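Local coordinates for protein pseudoalteromonas arctica PAMC 21717 (Pseudoalteromonas arctica, PDB 5YL7) that probably hydrolyses peptide bonds as a cold-active, calcium-binding serine protease of the subtilase family, at residues A[7-21]-A[245-259]. Sequence-based numbering, arbitrary orientation.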
ATOM      1  N   ARG A   7       8.587  16.813  -8.385  1.00  8.60           N
ATOM      2  CA  ARG A   7       9.008  15.459  -8.683  1.00  8.34           C
ATOM      3  C   ARG A   7       7.993  14.624  -9.454  1.00  7.57           C
ATOM      4  O   ARG A   7       8.266  13.433  -9.711  1.00  8.04           O
ATOM      5  CB  ARG A   7       9.433  14.738  -7.399  1.00  8.14           C
ATOM      6  CG  ARG A   7      10.529  15.416  -6.650  1.00  9.41           C
ATOM      7  CD  ARG A   7      11.795  15.490  -7.371  1.00  9.90           C
ATOM      8  NE  ARG A   7      12.420  14.220  -7.571  1.00 10.23           N
ATOM      9  CZ  ARG A   7      13.175  13.569  -6.740  1.00 10.04           C
ATOM     10  NH1 ARG A   7      13.407  13.977  -5.501  1.00 11.88           N
ATOM     11  NH2 ARG A   7      13.707  12.393  -7.126  1.00 11.76           N
ATOM     12  N   PHE A   8       6.852  15.137  -9.829  1.00  8.34           N
ATOM     13  CA  PHE A   8       5.855  14.388 -10.609  1.00  8.67           C
ATOM     14  C   PHE A   8       6.444  13.777 -11.808  1.00  9.03           C
ATOM     15  O   PHE A   8       6.168  12.613 -12.119  1.00  8.16           O
ATOM     16  CB  PHE A   8       4.668  15.263 -10.964  1.00  9.34           C
ATOM     17  CG  PHE A   8       3.645  14.547 -11.777  1.00  9.11           C
ATOM     18  CD1 PHE A   8       2.758  13.628 -11.243  1.00  9.97           C
ATOM     19  CD2 PHE A   8       3.625  14.773 -13.142  1.00 13.27           C
ATOM     20  CE1 PHE A   8       1.876  12.980 -12.092  1.00 11.38           C
ATOM     21  CE2 PHE A   8       2.757  14.142 -13.951  1.00 14.52           C
ATOM     22  CZ  PHE A   8       1.888  13.251 -13.446  1.00 11.84           C
ATOM     23  N   ASP A   9       7.287  14.484 -12.560  1.00  9.63           N
ATOM     24  CA  ASP A   9       7.805  13.902 -13.756  1.00 10.58           C
ATOM     25  C   ASP A   9       8.675  12.672 -13.522  1.00  9.09           C
ATOM     26  O   ASP A   9       8.782  11.787 -14.389  1.00 11.42           O
ATOM     27  CB  ASP A   9       8.659  14.939 -14.591  1.00 15.11           C
ATOM     28  CG  ASP A   9       7.788  15.937 -15.327  1.00 22.11           C
ATOM     29  OD1 ASP A   9       6.524  15.854 -15.390  1.00 22.47           O
ATOM     30  OD2 ASP A   9       8.438  16.905 -15.779  1.00 26.56           O
ATOM     31  N   ASP A  10       9.304  12.571 -12.350  1.00  7.98           N
ATOM     32  CA  ASP A  10      10.058  11.397 -11.961  1.00  8.14           C
ATOM     33  C   ASP A  10       9.125  10.192 -11.599  1.00  7.47           C
ATOM     34  O   ASP A  10       9.600   9.062 -11.592  1.00  7.52           O
ATOM     35  CB  ASP A  10      10.998  11.698 -10.749  1.00  8.90           C
ATOM     36  CG  ASP A  10      12.168  12.641 -11.060  1.00 10.53           C
ATOM     37  OD1 ASP A  10      12.593  12.575 -12.227  1.00 12.67           O
ATOM     38  OD2 ASP A  10      12.543  13.410 -10.175  1.00 13.77           O
ATOM     39  N   GLN A  11       7.867  10.492 -11.347  1.00  6.20           N
ATOM     40  CA  GLN A  11       6.906   9.448 -10.973  1.00  6.26           C
ATOM     41  C   GLN A  11       6.264   8.888 -12.234  1.00  5.56           C
ATOM     42  O   GLN A  11       5.106   8.949 -12.504  1.00  6.09           O
ATOM     43  CB  GLN A  11       5.848  10.036 -10.009  1.00  5.96           C
ATOM     44  CG  GLN A  11       6.482  10.429  -8.685  1.00  6.55           C
ATOM     45  CD  GLN A  11       5.503  10.921  -7.682  1.00  5.91           C
ATOM     46  OE1 GLN A  11       4.870  11.980  -7.831  1.00  6.34           O
ATOM     47  NE2 GLN A  11       5.295  10.116  -6.616  1.00  6.17           N
ATOM     48  N   TRP A  12       7.151   8.178 -12.998  1.00  5.98           N
ATOM     49  CA  TRP A  12       6.757   7.568 -14.276  1.00  6.03           C
ATOM     50  C   TRP A  12       5.535   6.669 -14.146  1.00  5.15           C
ATOM     51  O   TRP A  12       4.730   6.484 -15.058  1.00  6.50           O
ATOM     52  CB  TRP A  12       7.936   6.759 -14.871  1.00  6.17           C
ATOM     53  CG  TRP A  12       8.491   5.712 -13.960  1.00  5.75           C
ATOM     54  CD1 TRP A  12       9.514   5.794 -13.116  1.00  5.79           C
ATOM     55  CD2 TRP A  12       7.949   4.371 -13.796  1.00  5.78           C
ATOM     56  NE1 TRP A  12       9.651   4.649 -12.396  1.00  5.62           N
ATOM     57  CE2 TRP A  12       8.690   3.758 -12.792  1.00  5.86           C
ATOM     58  CE3 TRP A  12       6.919   3.639 -14.390  1.00  5.76           C
ATOM     59  CZ2 TRP A  12       8.411   2.441 -12.334  1.00  5.88           C
ATOM     60  CZ3 TRP A  12       6.659   2.349 -13.927  1.00  6.72           C
ATOM     61  CH2 TRP A  12       7.407   1.768 -12.939  1.00  6.15           C
ATOM     62  N   HIS A  13       5.483   6.049 -12.950  1.00  4.86           N
ATOM     63  CA  HIS A  13       4.477   5.086 -12.600  1.00  5.10           C
ATOM     64  C   HIS A  13       3.054   5.648 -12.544  1.00  5.00           C
ATOM     65  O   HIS A  13       2.086   4.927 -12.527  1.00  5.30           O
ATOM     66  CB  HIS A  13       4.878   4.353 -11.333  1.00  5.03           C
ATOM     67  CG  HIS A  13       5.468   5.227 -10.293  1.00  4.67           C
ATOM     68  ND1 HIS A  13       4.687   5.809  -9.299  1.00  4.41           N
ATOM     69  CD2 HIS A  13       6.756   5.701 -10.106  1.00  5.08           C
ATOM     70  CE1 HIS A  13       5.523   6.609  -8.595  1.00  4.26           C
ATOM     71  NE2 HIS A  13       6.770   6.565  -9.024  1.00  4.97           N
ATOM     72  N   TYR A  14       2.898   6.970 -12.538  1.00  5.06           N
ATOM     73  CA  TYR A  14       1.621   7.622 -12.607  1.00  5.42           C
ATOM     74  C   TYR A  14       1.121   7.942 -13.987  1.00  6.43           C
ATOM     75  O   TYR A  14      -0.078   8.096 -14.156  1.00  7.49           O
ATOM     76  CB  TYR A  14       1.627   8.926 -11.801  1.00  5.73           C
ATOM     77  CG  TYR A  14       1.827   8.797 -10.274  1.00  5.71           C
ATOM     78  CD1 TYR A  14       1.691   7.575  -9.613  1.00  5.55           C
ATOM     79  CD2 TYR A  14       2.144   9.928  -9.553  1.00  6.02           C
ATOM     80  CE1 TYR A  14       1.850   7.534  -8.244  1.00  5.60           C
ATOM     81  CE2 TYR A  14       2.281   9.877  -8.205  1.00  6.40           C
ATOM     82  CZ  TYR A  14       2.119   8.682  -7.532  1.00  5.72           C
ATOM     83  OH  TYR A  14       2.267   8.606  -6.132  1.00  5.69           O
ATOM     84  N   TYR A  15       2.039   8.043 -14.950  1.00  7.42           N
ATOM     85  CA  TYR A  15       1.601   8.641 -16.234  1.00  8.19           C
ATOM     86  C   TYR A  15       2.271   8.072 -17.468  1.00  8.93           C
ATOM     87  O   TYR A  15       1.716   8.383 -18.571  1.00  9.69           O
ATOM     88  CB  TYR A  15       1.900  10.161 -16.232  1.00  8.23           C
ATOM     89  CG  TYR A  15       3.338  10.529 -16.283  1.00  8.72           C
ATOM     90  CD1 TYR A  15       3.980  10.704 -17.491  1.00 10.10           C
ATOM     91  CD2 TYR A  15       4.108  10.755 -15.152  1.00  8.75           C
ATOM     92  CE1 TYR A  15       5.242  11.037 -17.603  1.00  9.80           C
ATOM     93  CE2 TYR A  15       5.414  11.052 -15.164  1.00  8.53           C
ATOM     94  CZ  TYR A  15       6.065  11.205 -16.464  1.00  9.42           C
ATOM     95  OH  TYR A  15       7.369  11.461 -16.573  1.00 10.66           O
ATOM     96  N   GLU A  16       3.368   7.381 -17.432  1.00  7.81           N
ATOM     97  CA  GLU A  16       3.985   6.900 -18.747  1.00  6.94           C
ATOM     98  C   GLU A  16       3.105   5.824 -19.342  1.00  8.53           C
ATOM     99  O   GLU A  16       2.420   5.054 -18.690  1.00  8.58           O
ATOM    100  CB  GLU A  16       5.356   6.350 -18.503  1.00  8.02           C
ATOM    101  CG  GLU A  16       6.370   7.380 -18.340  1.00  8.81           C
ATOM    102  CD  GLU A  16       7.789   6.887 -18.355  1.00  9.88           C
ATOM    103  OE1 GLU A  16       8.062   5.685 -18.252  1.00  8.72           O
ATOM    104  OE2 GLU A  16       8.725   7.737 -18.427  1.00 11.94           O
ATOM    105  N   GLN A  17       3.126   5.741 -20.711  1.00  9.42           N
ATOM    106  CA  GLN A  17       2.249   4.796 -21.379  1.00 10.03           C
ATOM    107  C   GLN A  17       2.584   3.326 -21.088  1.00  8.69           C
ATOM    108  O   GLN A  17       1.694   2.526 -20.949  1.00 10.34           O
ATOM    109  CB  GLN A  17       2.312   5.075 -22.931  1.00 12.69           C
ATOM    110  CG  GLN A  17       1.642   6.416 -23.294  1.00 18.88           C
ATOM    111  CD  GLN A  17       0.200   6.486 -22.868  1.00 27.74           C
ATOM    112  OE1 GLN A  17      -0.581   5.571 -23.204  1.00 31.89           O
ATOM    113  NE2 GLN A  17      -0.173   7.541 -22.099  1.00 23.89           N
ATOM    114  N   ALA A  18       3.825   2.982 -21.040  1.00  7.93           N
ATOM    115  CA  ALA A  18       4.163   1.563 -20.899  1.00  7.55           C
ATOM    116  C   ALA A  18       3.820   1.031 -19.515  1.00  7.63           C
ATOM    117  O   ALA A  18       3.138  -0.031 -19.438  1.00  7.95           O
ATOM    118  CB  ALA A  18       5.616   1.291 -21.241  1.00  9.48           C
ATOM    119  N   GLY A  19       4.289   1.660 -18.468  1.00  7.58           N
ATOM    120  CA  GLY A  19       4.157   1.106 -17.113  1.00  7.70           C
ATOM    121  C   GLY A  19       3.349   1.971 -16.158  1.00  7.36           C
ATOM    122  O   GLY A  19       3.229   1.560 -14.981  1.00  8.33           O
ATOM    123  N   GLY A  20       2.739   3.048 -16.586  1.00  5.96           N
ATOM    124  CA  GLY A  20       2.043   3.899 -15.666  1.00  6.07           C
ATOM    125  C   GLY A  20       0.591   3.595 -15.488  1.00  6.65           C
ATOM    126  O   GLY A  20      -0.037   2.800 -16.164  1.00  6.73           O
ATOM    127  N   LEU A  21       0.016   4.263 -14.456  1.00  6.43           N
ATOM    128  CA  LEU A  21      -1.329   4.029 -13.975  1.00  6.64           C
ATOM    129  C   LEU A  21      -2.437   4.803 -14.686  1.00  6.50           C
ATOM    130  O   LEU A  21      -3.603   4.696 -14.332  1.00  6.90           O
ATOM    131  CB  LEU A  21      -1.398   4.293 -12.471  1.00  6.40           C
ATOM    132  CG  LEU A  21      -2.339   3.446 -11.649  1.00  6.15           C
ATOM    133  CD1 LEU A  21      -1.904   2.004 -11.523  1.00  7.15           C
ATOM    134  CD2 LEU A  21      -2.561   4.101 -10.301  1.00  7.17           C
ATOM    135  N   PRO A 245       2.325  -0.766 -11.346  1.00  4.69           N
ATOM    136  CA  PRO A 245       3.751  -0.528 -11.239  1.00  4.81           C
ATOM    137  C   PRO A 245       4.259  -0.623  -9.848  1.00  4.77           C
ATOM    138  O   PRO A 245       3.857   0.125  -8.951  1.00  5.95           O
ATOM    139  CB  PRO A 245       3.881   0.910 -11.830  1.00  5.30           C
ATOM    140  CG  PRO A 245       2.577   1.488 -11.658  1.00  5.53           C
ATOM    141  CD  PRO A 245       1.605   0.401 -11.884  1.00  5.49           C
ATOM    142  N   GLY A 246       5.253  -1.501  -9.620  1.00  4.43           N
ATOM    143  CA  GLY A 246       6.053  -1.557  -8.442  1.00  4.76           C
ATOM    144  C   GLY A 246       7.529  -1.330  -8.596  1.00  4.65           C
ATOM    145  O   GLY A 246       8.265  -1.318  -7.643  1.00  5.03           O
ATOM    146  N   GLY A 247       7.928  -1.205  -9.883  1.00  5.55           N
ATOM    147  CA  GLY A 247       9.324  -0.870 -10.208  1.00  5.43           C
ATOM    148  C   GLY A 247      10.230  -2.058 -10.309  1.00  5.79           C
ATOM    149  O   GLY A 247       9.971  -3.129  -9.774  1.00  6.73           O
ATOM    150  N   ALA A 248      11.293  -1.855 -11.068  1.00  6.39           N
ATOM    151  CA  ALA A 248      12.323  -2.913 -11.263  1.00  6.45           C
ATOM    152  C   ALA A 248      13.676  -2.247 -11.234  1.00  6.60           C
ATOM    153  O   ALA A 248      14.104  -1.745 -12.327  1.00  8.15           O
ATOM    154  CB  ALA A 248      12.051  -3.705 -12.492  1.00  6.95           C
ATOM    155  N   GLN A 249      14.341  -2.261 -10.093  1.00  6.44           N
ATOM    156  CA  GLN A 249      15.588  -1.568  -9.870  1.00  7.24           C
ATOM    157  C   GLN A 249      16.737  -2.515 -10.003  1.00  7.06           C
ATOM    158  O   GLN A 249      16.620  -3.732  -9.771  1.00  8.29           O
ATOM    159  CB  GLN A 249      15.573  -0.997  -8.446  1.00  7.79           C
ATOM    160  CG  GLN A 249      14.513   0.108  -8.203  1.00  7.38           C
ATOM    161  CD  GLN A 249      14.564   0.567  -6.777  1.00  7.61           C
ATOM    162  OE1 GLN A 249      14.465  -0.222  -5.838  1.00  8.96           O
ATOM    163  NE2 GLN A 249      14.751   1.908  -6.545  1.00  7.29           N
ATOM    164  N   SER A 250      17.928  -1.961 -10.304  1.00  7.68           N
ATOM    165  CA  SER A 250      19.148  -2.773 -10.342  1.00  7.43           C
ATOM    166  C   SER A 250      20.176  -2.274  -9.382  1.00  8.71           C
ATOM    167  O   SER A 250      21.274  -2.849  -9.273  1.00  9.44           O
ATOM    168  CB  SER A 250      19.693  -2.964 -11.747  1.00  8.26           C
ATOM    169  OG  SER A 250      20.283  -1.769 -12.269  1.00  8.50           O
ATOM    170  N   PHE A 251      19.861  -1.224  -8.578  1.00  8.75           N
ATOM    171  CA  PHE A 251      20.775  -0.690  -7.558  1.00  9.99           C
ATOM    172  C   PHE A 251      19.930   0.147  -6.585  1.00 10.69           C
ATOM    173  O   PHE A 251      18.771   0.487  -6.907  1.00  9.63           O
ATOM    174  CB  PHE A 251      21.914   0.094  -8.179  1.00  9.72           C
ATOM    175  CG  PHE A 251      21.521   1.272  -8.952  1.00  9.62           C
ATOM    176  CD1 PHE A 251      21.188   1.268 -10.283  1.00  9.61           C
ATOM    177  CD2 PHE A 251      21.526   2.576  -8.330  1.00 10.31           C
ATOM    178  CE1 PHE A 251      20.813   2.317 -11.004  1.00 10.29           C
ATOM    179  CE2 PHE A 251      21.156   3.635  -9.060  1.00 10.80           C
ATOM    180  CZ  PHE A 251      20.828   3.535 -10.366  1.00 10.67           C
ATOM    181  N   ALA A 252      20.515   0.475  -5.420  1.00 13.86           N
ATOM    182  CA  ALA A 252      19.715   1.185  -4.405  1.00 12.67           C
ATOM    183  C   ALA A 252      19.359   2.573  -4.867  1.00 10.49           C
ATOM    184  O   ALA A 252      20.107   3.297  -5.407  1.00 12.44           O
ATOM    185  CB  ALA A 252      20.465   1.191  -3.053  1.00 16.38           C
ATOM    186  N   ASN A 253      18.078   2.874  -4.663  1.00 10.52           N
ATOM    187  CA  ASN A 253      17.528   4.179  -5.035  1.00  9.22           C
ATOM    188  C   ASN A 253      17.565   4.484  -6.517  1.00  7.66           C
ATOM    189  O   ASN A 253      17.436   5.608  -6.941  1.00  9.46           O
ATOM    190  CB  ASN A 253      18.237   5.361  -4.249  1.00 10.21           C
ATOM    191  CG  ASN A 253      17.340   6.538  -4.098  1.00 11.20           C
ATOM    192  OD1 ASN A 253      16.153   6.393  -3.827  1.00  9.74           O
ATOM    193  ND2 ASN A 253      17.879   7.738  -4.208  1.00 14.36           N
ATOM    194  N   ASP A 254      17.648   3.425  -7.358  1.00  7.72           N
ATOM    195  CA  ASP A 254      17.564   3.581  -8.805  1.00  7.39           C
ATOM    196  C   ASP A 254      16.238   4.246  -9.202  1.00  7.30           C
ATOM    197  O   ASP A 254      15.156   3.762  -8.763  1.00  6.70           O
ATOM    198  CB  ASP A 254      17.657   2.118  -9.370  1.00  6.88           C
ATOM    199  CG  ASP A 254      17.497   1.961 -10.871  1.00  6.72           C
ATOM    200  OD1 ASP A 254      17.284   2.910 -11.600  1.00  8.17           O
ATOM    201  OD2 ASP A 254      17.616   0.728 -11.223  1.00  8.05           O
ATOM    202  N   SER A 255      16.235   5.242 -10.093  1.00  6.96           N
ATOM    203  CA  SER A 255      15.097   5.945 -10.528  1.00  7.17           C
ATOM    204  C   SER A 255      14.118   5.155 -11.370  1.00  6.95           C
ATOM    205  O   SER A 255      13.032   5.635 -11.718  1.00  7.98           O
ATOM    206  CB  SER A 255      15.436   7.286 -11.129  1.00  8.53           C
ATOM    207  OG  SER A 255      16.224   7.041 -12.317  1.00 10.23           O
ATOM    208  N   GLU A 256      14.532   3.934 -11.739  1.00  6.68           N
ATOM    209  CA  GLU A 256      13.570   2.980 -12.324  1.00  6.92           C
ATOM    210  C   GLU A 256      12.531   2.504 -11.288  1.00  6.76           C
ATOM    211  O   GLU A 256      11.510   1.884 -11.640  1.00  7.50           O
ATOM    212  CB  GLU A 256      14.270   1.748 -12.900  1.00  7.73           C
ATOM    213  CG  GLU A 256      15.157   2.034 -14.120  1.00  8.65           C
ATOM    214  CD  GLU A 256      14.380   2.488 -15.260  1.00  9.48           C
ATOM    215  OE1 GLU A 256      13.705   1.611 -15.900  1.00 12.84           O
ATOM    216  OE2 GLU A 256      14.206   3.656 -15.537  1.00 12.00           O
ATOM    217  N   GLY A 257      12.750   2.766  -9.988  1.00  6.10           N
ATOM    218  CA  GLY A 257      11.776   2.426  -8.940  1.00  6.08           C
ATOM    219  C   GLY A 257      10.608   3.373  -8.870  1.00  5.61           C
ATOM    220  O   GLY A 257      10.450   4.288  -9.677  1.00  6.05           O
ATOM    221  N   VAL A 258       9.877   3.184  -7.790  1.00  5.46           N
ATOM    222  CA  VAL A 258       8.687   3.994  -7.475  1.00  5.67           C
ATOM    223  C   VAL A 258       9.087   5.063  -6.459  1.00  4.93           C
ATOM    224  O   VAL A 258       9.647   4.736  -5.402  1.00  5.08           O
ATOM    225  CB  VAL A 258       7.527   3.113  -6.972  1.00  4.91           C
ATOM    226  CG1 VAL A 258       6.452   3.951  -6.344  1.00  5.08           C
ATOM    227  CG2 VAL A 258       7.019   2.218  -8.044  1.00  6.04           C
ATOM    228  N   LEU A 259       8.896   6.321  -6.841  1.00  5.05           N
ATOM    229  CA  LEU A 259       9.321   7.449  -5.991  1.00  5.09           C
ATOM    230  C   LEU A 259       8.174   7.884  -5.066  1.00  4.28           C
ATOM    231  O   LEU A 259       7.020   7.987  -5.461  1.00  5.05           O
ATOM    232  CB  LEU A 259       9.638   8.643  -6.871  1.00  5.48           C
ATOM    233  CG  LEU A 259      10.195   9.886  -6.200  1.00  5.69           C
ATOM    234  CD1 LEU A 259      11.519   9.663  -5.536  1.00  6.47           C
ATOM    235  CD2 LEU A 259      10.346  11.048  -7.158  1.00  6.42           C
TER
HETATM  236  O   HOH W   1      12.116   8.136 -12.459  1.00  9.85           O
HETATM  237  O   HOH W   2       4.445   6.785  -5.436  1.00  5.61           O
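Gln11 and Leu259 approach to 5.9 Å between their CA atoms, and those of His13 and Pro245 to 5.8 Å, where the N-terminal arm of this subtilisin-like fold lies against the end of edge strand 242-245 and the start of strand 258-263. The arm includes a weakly bonded helix about 12-15. Three hydrogen bonds cross, each between a side chain of the arm and the backbone of 257-259. Trp12 CG lies between the backbone N and the carbonyl carbon (chi1 56°), which swings the indole to Gly257 and Pro245. NE1 donates to Gly257 O at 2.9 Å, from above the carbonyl plane. The far rim, CZ3, lies 3.8 Å from Pro245 CB. At Trp12, a leucine would probably leave Gly257 O without this donor and open a gap beside Pro245. His13 NE2 accepts from Leu259 N at 3.1 Å, with that N 39° out of the ring plane. Its ND1 is bonded to His286 of helix 280-297, and these two bonds help to set the ring's rotation. Val258 CG1 makes a CH-pi contact over one ring face. Leu259 CD2 sits over the Arg7 guanidinium, which Asp10 holds by a salt bridge. Gln11 OE1 accepts from Ala119 N, and NE2 donates to Leu259 O at 3.0 Å.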